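Local coordinates for CPXV018 protein (Cowpox virus, PDB 4FFE) that acts as a secreted viral MHC class I-like decoy that binds the immune receptor NKG2D and also FcRL5, and so probably helps the virus evade immune attack, at residues N10-G15 / Y76-Y81; T18-D23 / I32-K37. All coordinates share one frame; numbering follows the deposited sequence.

Contact 1: N10-G15 / Y76-Y81; sequences NLEING and YEDLTY
Asn-10 reaches over the neighbouring strand at Thr-80 and Asp-78, and with this pair begins a short lesson in how two antiparallel strands sort polar from apolar groups. Its CG leans to the side of the backbone N (chi1 -86°), which brings ND2 to 2.6 Å from Thr-80 OG1 and 3.3 Å from Asp-78 OD1. Both bonds are weak, the first bent to 117° at the hydrogen. The amide and carboxylate planes are only modestly turned against each other.

On the same face Tyr-76 swings its ring along Glu-12 and Asn-14. With its CG anti to the backbone N (chi1 -179°), the phenol end arrives beside Glu-12; Tyr-76 OH lies 3.4 Å from Glu-12 CG, and the carboxylate is turned steeply to the ring. Asn-14 OD1 meets the ring at its edge, 3.1 Å from CD1 of Tyr-76.

The other face is largely apolar. Leu-79 CD1 touches two side chains of the facing strand, Leu-11 CD2 at 4.1 Å and Ile-13 CD1 at 4.0 Å. Glu-77 is the polar exception, its carboxylate engaged by Asn-114 and, weakly, Tyr-100. Between the faces, Leu-11 and Leu-79 exchange a nearly straight pair of backbone bonds, as do Ile-13 and Glu-77, less evenly.

The chemistry is therefore divided: the backbone ladder carries the firm bonds, Leu-79 and Ile-13 meet helix 114-127 while Leu-11 meets Phe-67, and the polar face adds weak bonds. There Glu-12 OE2 and Asp-78 OD1 stand 4.6 Å apart, and their like charges probably make this face electronegative.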
loop_
_atom_site.group_PDB
_atom_site.type_symbol
_atom_site.label_atom_id
_atom_site.label_comp_id
_atom_site.label_asym_id
_atom_site.label_seq_id
_atom_site.Cartn_x
_atom_site.Cartn_y
_atom_site.Cartn_z
ATOM N N ASN A 10 -3.236 -1.380 -5.173
ATOM C CA ASN A 10 -3.865 -1.986 -6.341
ATOM C C ASN A 10 -3.332 -1.431 -7.653
ATOM O O ASN A 10 -3.350 -0.220 -7.880
ATOM C CB ASN A 10 -5.387 -1.822 -6.293
ATOM C CG ASN A 10 -6.065 -2.922 -5.507
ATOM O OD1 ASN A 10 -6.474 -2.723 -4.363
ATOM N ND2 ASN A 10 -6.187 -4.095 -6.119
ATOM N N LEU A 11 -2.855 -2.325 -8.513
ATOM C CA LEU A 11 -2.443 -1.953 -9.859
ATOM C C LEU A 11 -3.385 -2.572 -10.882
ATOM O O LEU A 11 -3.523 -3.795 -10.956
ATOM C CB LEU A 11 -1.008 -2.403 -10.136
ATOM C CG LEU A 11 -0.505 -2.176 -11.565
ATOM C CD1 LEU A 11 -0.523 -0.693 -11.922
ATOM C CD2 LEU A 11 0.890 -2.754 -11.746
ATOM N N GLU A 12 -4.043 -1.720 -11.659
ATOM C CA GLU A 12 -4.924 -2.183 -12.723
ATOM C C GLU A 12 -4.245 -1.977 -14.068
ATOM O O GLU A 12 -3.852 -0.862 -14.411
ATOM C CB GLU A 12 -6.256 -1.432 -12.684
ATOM C CG GLU A 12 -7.012 -1.566 -11.371
ATOM C CD GLU A 12 -8.322 -0.799 -11.370
ATOM O OE1 GLU A 12 -8.666 -0.204 -12.413
ATOM O OE2 GLU A 12 -9.006 -0.794 -10.325
ATOM N N ILE A 13 -4.098 -3.056 -14.827
ATOM C CA ILE A 13 -3.457 -2.973 -16.131
ATOM C C ILE A 13 -4.472 -3.153 -17.255
ATOM O O ILE A 13 -4.955 -4.258 -17.499
ATOM C CB ILE A 13 -2.326 -4.008 -16.274
ATOM C CG1 ILE A 13 -1.350 -3.891 -15.100
ATOM C CG2 ILE A 13 -1.596 -3.823 -17.595
ATOM C CD1 ILE A 13 -0.212 -4.885 -15.145
ATOM N N ASN A 14 -4.799 -2.052 -17.925
ATOM C CA ASN A 14 -5.698 -2.081 -19.072
ATOM C C ASN A 14 -4.918 -1.889 -20.368
ATOM O O ASN A 14 -4.680 -0.760 -20.798
ATOM C CB ASN A 14 -6.771 -0.997 -18.942
ATOM C CG ASN A 14 -7.616 -1.158 -17.693
ATOM O OD1 ASN A 14 -8.653 -1.822 -17.712
ATOM N ND2 ASN A 14 -7.176 -0.546 -16.598
ATOM N N GLY A 15 -4.516 -2.998 -20.980
ATOM C CA GLY A 15 -3.692 -2.952 -22.173
ATOM C C GLY A 15 -2.281 -2.510 -21.844
ATOM O O GLY A 15 -1.476 -3.292 -21.339
ATOM N N TYR A 76 -7.529 -7.194 -19.125
ATOM C CA TYR A 76 -7.525 -6.590 -17.798
ATOM C C TYR A 76 -6.813 -7.466 -16.770
ATOM O O TYR A 76 -7.062 -8.669 -16.681
ATOM C CB TYR A 76 -8.958 -6.292 -17.345
ATOM C CG TYR A 76 -9.064 -5.646 -15.980
ATOM C CD1 TYR A 76 -8.816 -4.290 -15.809
ATOM C CD2 TYR A 76 -9.426 -6.392 -14.863
ATOM C CE1 TYR A 76 -8.916 -3.694 -14.563
ATOM C CE2 TYR A 76 -9.529 -5.805 -13.614
ATOM C CZ TYR A 76 -9.273 -4.456 -13.471
ATOM O OH TYR A 76 -9.375 -3.870 -12.230
ATOM N N GLU A 77 -5.918 -6.849 -16.004
ATOM C CA GLU A 77 -5.233 -7.524 -14.908
ATOM C C GLU A 77 -5.238 -6.640 -13.667
ATOM O O GLU A 77 -4.797 -5.493 -13.713
ATOM C CB GLU A 77 -3.791 -7.869 -15.295
ATOM C CG GLU A 77 -3.672 -8.946 -16.361
ATOM C CD GLU A 77 -2.233 -9.343 -16.639
ATOM O OE1 GLU A 77 -1.314 -8.682 -16.111
ATOM O OE2 GLU A 77 -2.021 -10.320 -17.389
ATOM N N ASP A 78 -5.743 -7.176 -12.561
ATOM C CA ASP A 78 -5.770 -6.438 -11.305
ATOM C C ASP A 78 -4.829 -7.079 -10.291
ATOM O O ASP A 78 -5.046 -8.208 -9.854
ATOM C CB ASP A 78 -7.194 -6.371 -10.746
ATOM C CG ASP A 78 -7.302 -5.475 -9.526
ATOM O OD1 ASP A 78 -6.461 -4.563 -9.380
ATOM O OD2 ASP A 78 -8.229 -5.680 -8.713
ATOM N N LEU A 79 -3.781 -6.351 -9.925
ATOM C CA LEU A 79 -2.781 -6.857 -8.995
ATOM C C LEU A 79 -2.912 -6.153 -7.650
ATOM O O LEU A 79 -2.914 -4.922 -7.579
ATOM C CB LEU A 79 -1.376 -6.653 -9.566
ATOM C CG LEU A 79 -1.092 -7.350 -10.902
ATOM C CD1 LEU A 79 0.104 -6.732 -11.598
ATOM C CD2 LEU A 79 -0.849 -8.826 -10.677
ATOM N N THR A 80 -3.021 -6.940 -6.585
ATOM C CA THR A 80 -3.180 -6.384 -5.249
ATOM C C THR A 80 -2.028 -6.790 -4.336
ATOM O O THR A 80 -1.590 -7.940 -4.338
ATOM C CB THR A 80 -4.516 -6.819 -4.611
ATOM O OG1 THR A 80 -5.592 -6.556 -5.519
ATOM C CG2 THR A 80 -4.763 -6.070 -3.306
ATOM N N TYR A 81 -1.530 -5.827 -3.570
ATOM C CA TYR A 81 -0.549 -6.100 -2.531
ATOM C C TYR A 81 -1.008 -5.440 -1.241
ATOM O O TYR A 81 -1.181 -4.223 -1.180
ATOM C CB TYR A 81 0.837 -5.591 -2.933
ATOM C CG TYR A 81 1.892 -5.748 -1.857
ATOM C CD1 TYR A 81 2.179 -6.993 -1.312
ATOM C CD2 TYR A 81 2.605 -4.653 -1.394
ATOM C CE1 TYR A 81 3.146 -7.140 -0.327
ATOM C CE2 TYR A 81 3.574 -4.788 -0.415
ATOM C CZ TYR A 81 3.840 -6.032 0.116
ATOM O OH TYR A 81 4.804 -6.164 1.092
#

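Contact 2: T18-D23 / I32-K37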
loop_
_atom_site.group_PDB
_atom_site.type_symbol
_atom_site.label_atom_id
_atom_site.label_comp_id
_atom_site.label_asym_id
_atom_site.label_seq_id
_atom_site.Cartn_x
_atom_site.Cartn_y
_atom_site.Cartn_z
ATOM N N THR A 18 -2.030 2.056 -17.121
ATOM C CA THR A 18 -2.085 1.578 -15.748
ATOM C C THR A 18 -2.812 2.553 -14.832
ATOM O O THR A 18 -2.544 3.753 -14.843
ATOM C CB THR A 18 -0.678 1.330 -15.177
ATOM O OG1 THR A 18 0.107 2.523 -15.299
ATOM C CG2 THR A 18 0.008 0.197 -15.922
ATOM N N HIS A 19 -3.740 2.024 -14.042
ATOM C CA HIS A 19 -4.369 2.802 -12.987
ATOM C C HIS A 19 -4.009 2.198 -11.637
ATOM O O HIS A 19 -4.279 1.024 -11.377
ATOM C CB HIS A 19 -5.887 2.848 -13.160
ATOM C CG HIS A 19 -6.582 3.669 -12.119
ATOM N ND1 HIS A 19 -7.547 3.152 -11.282
ATOM C CD2 HIS A 19 -6.437 4.970 -11.768
ATOM C CE1 HIS A 19 -7.975 4.100 -10.469
ATOM N NE2 HIS A 19 -7.316 5.213 -10.741
ATOM N N SER A 20 -3.388 3.002 -10.784
ATOM C CA SER A 20 -2.938 2.524 -9.487
ATOM C C SER A 20 -3.677 3.219 -8.350
ATOM O O SER A 20 -3.934 4.421 -8.407
ATOM C CB SER A 20 -1.431 2.731 -9.341
ATOM O OG SER A 20 -1.086 4.097 -9.501
ATOM N N THR A 21 -4.028 2.452 -7.324
ATOM C CA THR A 21 -4.676 3.011 -6.145
ATOM C C THR A 21 -4.035 2.493 -4.862
ATOM O O THR A 21 -3.561 1.359 -4.800
ATOM C CB THR A 21 -6.185 2.682 -6.100
ATOM O OG1 THR A 21 -6.367 1.262 -6.053
ATOM C CG2 THR A 21 -6.904 3.241 -7.318
ATOM N N VAL A 22 -4.014 3.341 -3.841
ATOM C CA VAL A 22 -3.623 2.918 -2.505
ATOM C C VAL A 22 -4.632 3.445 -1.495
ATOM O O VAL A 22 -4.983 4.624 -1.509
ATOM C CB VAL A 22 -2.220 3.424 -2.104
ATOM C CG1 VAL A 22 -1.809 2.811 -0.775
ATOM C CG2 VAL A 22 -1.193 3.089 -3.172
ATOM N N ASP A 23 -5.106 2.561 -0.629
ATOM C CA ASP A 23 -5.969 2.966 0.468
ATOM C C ASP A 23 -5.262 2.674 1.779
ATOM O O ASP A 23 -4.740 1.577 1.977
ATOM C CB ASP A 23 -7.306 2.228 0.407
ATOM C CG ASP A 23 -8.050 2.479 -0.892
ATOM O OD1 ASP A 23 -8.560 3.604 -1.076
ATOM O OD2 ASP A 23 -8.130 1.551 -1.724
ATOM N N ILE A 32 -6.579 7.751 4.285
ATOM C CA ILE A 32 -5.869 8.309 3.137
ATOM C C ILE A 32 -6.172 7.505 1.874
ATOM O O ILE A 32 -6.197 6.275 1.905
ATOM C CB ILE A 32 -4.333 8.305 3.364
ATOM C CG1 ILE A 32 -3.947 9.175 4.562
ATOM C CG2 ILE A 32 -3.598 8.788 2.125
ATOM C CD1 ILE A 32 -2.470 9.140 4.889
ATOM N N THR A 33 -6.412 8.200 0.765
ATOM C CA THR A 33 -6.581 7.531 -0.520
ATOM C C THR A 33 -5.664 8.139 -1.583
ATOM O O THR A 33 -5.370 9.335 -1.559
ATOM C CB THR A 33 -8.054 7.542 -0.996
ATOM O OG1 THR A 33 -8.207 6.656 -2.111
ATOM C CG2 THR A 33 -8.487 8.946 -1.401
ATOM N N PHE A 34 -5.206 7.299 -2.502
ATOM C CA PHE A 34 -4.272 7.710 -3.542
ATOM C C PHE A 34 -4.762 7.139 -4.869
ATOM O O PHE A 34 -5.098 5.962 -4.948
ATOM C CB PHE A 34 -2.871 7.198 -3.198
ATOM C CG PHE A 34 -1.850 7.406 -4.279
ATOM C CD1 PHE A 34 -1.214 8.629 -4.430
ATOM C CD2 PHE A 34 -1.499 6.365 -5.127
ATOM C CE1 PHE A 34 -0.263 8.817 -5.421
ATOM C CE2 PHE A 34 -0.548 6.546 -6.118
ATOM C CZ PHE A 34 0.070 7.774 -6.266
ATOM N N ASP A 35 -4.822 7.970 -5.906
ATOM C CA ASP A 35 -5.437 7.547 -7.162
ATOM C C ASP A 35 -4.459 7.470 -8.332
ATOM O O ASP A 35 -4.871 7.429 -9.489
ATOM C CB ASP A 35 -6.631 8.447 -7.512
ATOM C CG ASP A 35 -6.215 9.855 -7.920
ATOM O OD1 ASP A 35 -5.046 10.234 -7.701
ATOM O OD2 ASP A 35 -7.070 10.590 -8.457
ATOM N N GLY A 36 -3.167 7.451 -8.027
ATOM C CA GLY A 36 -2.150 7.382 -9.058
ATOM C C GLY A 36 -1.478 8.720 -9.296
ATOM O O GLY A 36 -0.286 8.784 -9.590
ATOM N N LYS A 37 -2.249 9.793 -9.164
ATOM C CA LYS A 37 -1.736 11.139 -9.386
ATOM C C LYS A 37 -1.815 11.981 -8.117
ATOM O O LYS A 37 -0.849 12.640 -7.734
ATOM C CB LYS A 37 -2.513 11.822 -10.514
ATOM C CG LYS A 37 -2.191 13.299 -10.686
ATOM C CD LYS A 37 -3.175 13.966 -11.635
ATOM C CE LYS A 37 -2.985 15.476 -11.661
ATOM N NZ LYS A 37 -4.009 16.152 -12.506
#
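Val-22 and Phe-34 trade backbone bonds in both directions, Phe-34 N to Val-22 O at 2.9 Å and Val-22 N to Phe-34 O at 3.0 Å, and these two hold the hairpin of strands 17-26 and 29-34 together here. One residue further, Thr-33 OG1 donates to Asp-23 OD1 across 3.2 Å, reaching it on the anti side and 32° out of the carboxylate plane. The threonine oxygen lies anti to its own N (chi1 -169°), which sets it alongside the aspartate, the two side chains pointing the same way.

Beyond Phe-34 the pairing gives out. Ser-20 O stands 3.1 Å from Gly-36 N, yet the angle is too poor for a bond. The chain turns away there: Asp-35 OD1 accepts from Lys-37 N at 3.2 Å, an Asx turn, and also from the backbone N of Asp-38. Gly-36 takes a positive phi of 104°, and Ser-20 OG packs against its CA at 3.5 Å. His-19 brings the NE2 end of its ring near Asp-35 O without bonding it.

Apolar packing lies on the Val-22 face. CG2 of Val-22 touches CD2 of the Phe-34 ring at 3.8 Å, the two side chains slanting past each other, while Gly-36 N sits over one ring face, toward its rim.

Helix 52-65 covers this side, with Phe-60 meeting the Phe-34 ring edge-to-face and Phe-64 touching Val-22 and Ser-20. Strand 3-14 flanks strand 17-26, and strand 39-41 lies beyond strand 29-34, its Ile-39 touching Phe-34 and Ile-32.

Overall arrangement
Contacts 1 and 2 are two seams of one antiparallel sheet, their centres about 12 Å apart, and strands 3-14 and 17-26 bring them together. Between the two runs a third seam: Glu-12 N is 2.8 Å from His-19 O and Asn-10 N 2.8 Å from Thr-21 O, both probable hydrogen bonds, while Leu-11 CD1 packs on Thr-18 CB. Contact 2 joins hairpin neighbours, whereas contact 1 pairs strands separated by some 60 residues, among them helix 52-65. Their apolar faces are covered in part by different helices, 114-127 and 52-65, consistent with the helices-on-sheet platform of MHC class I-like proteins.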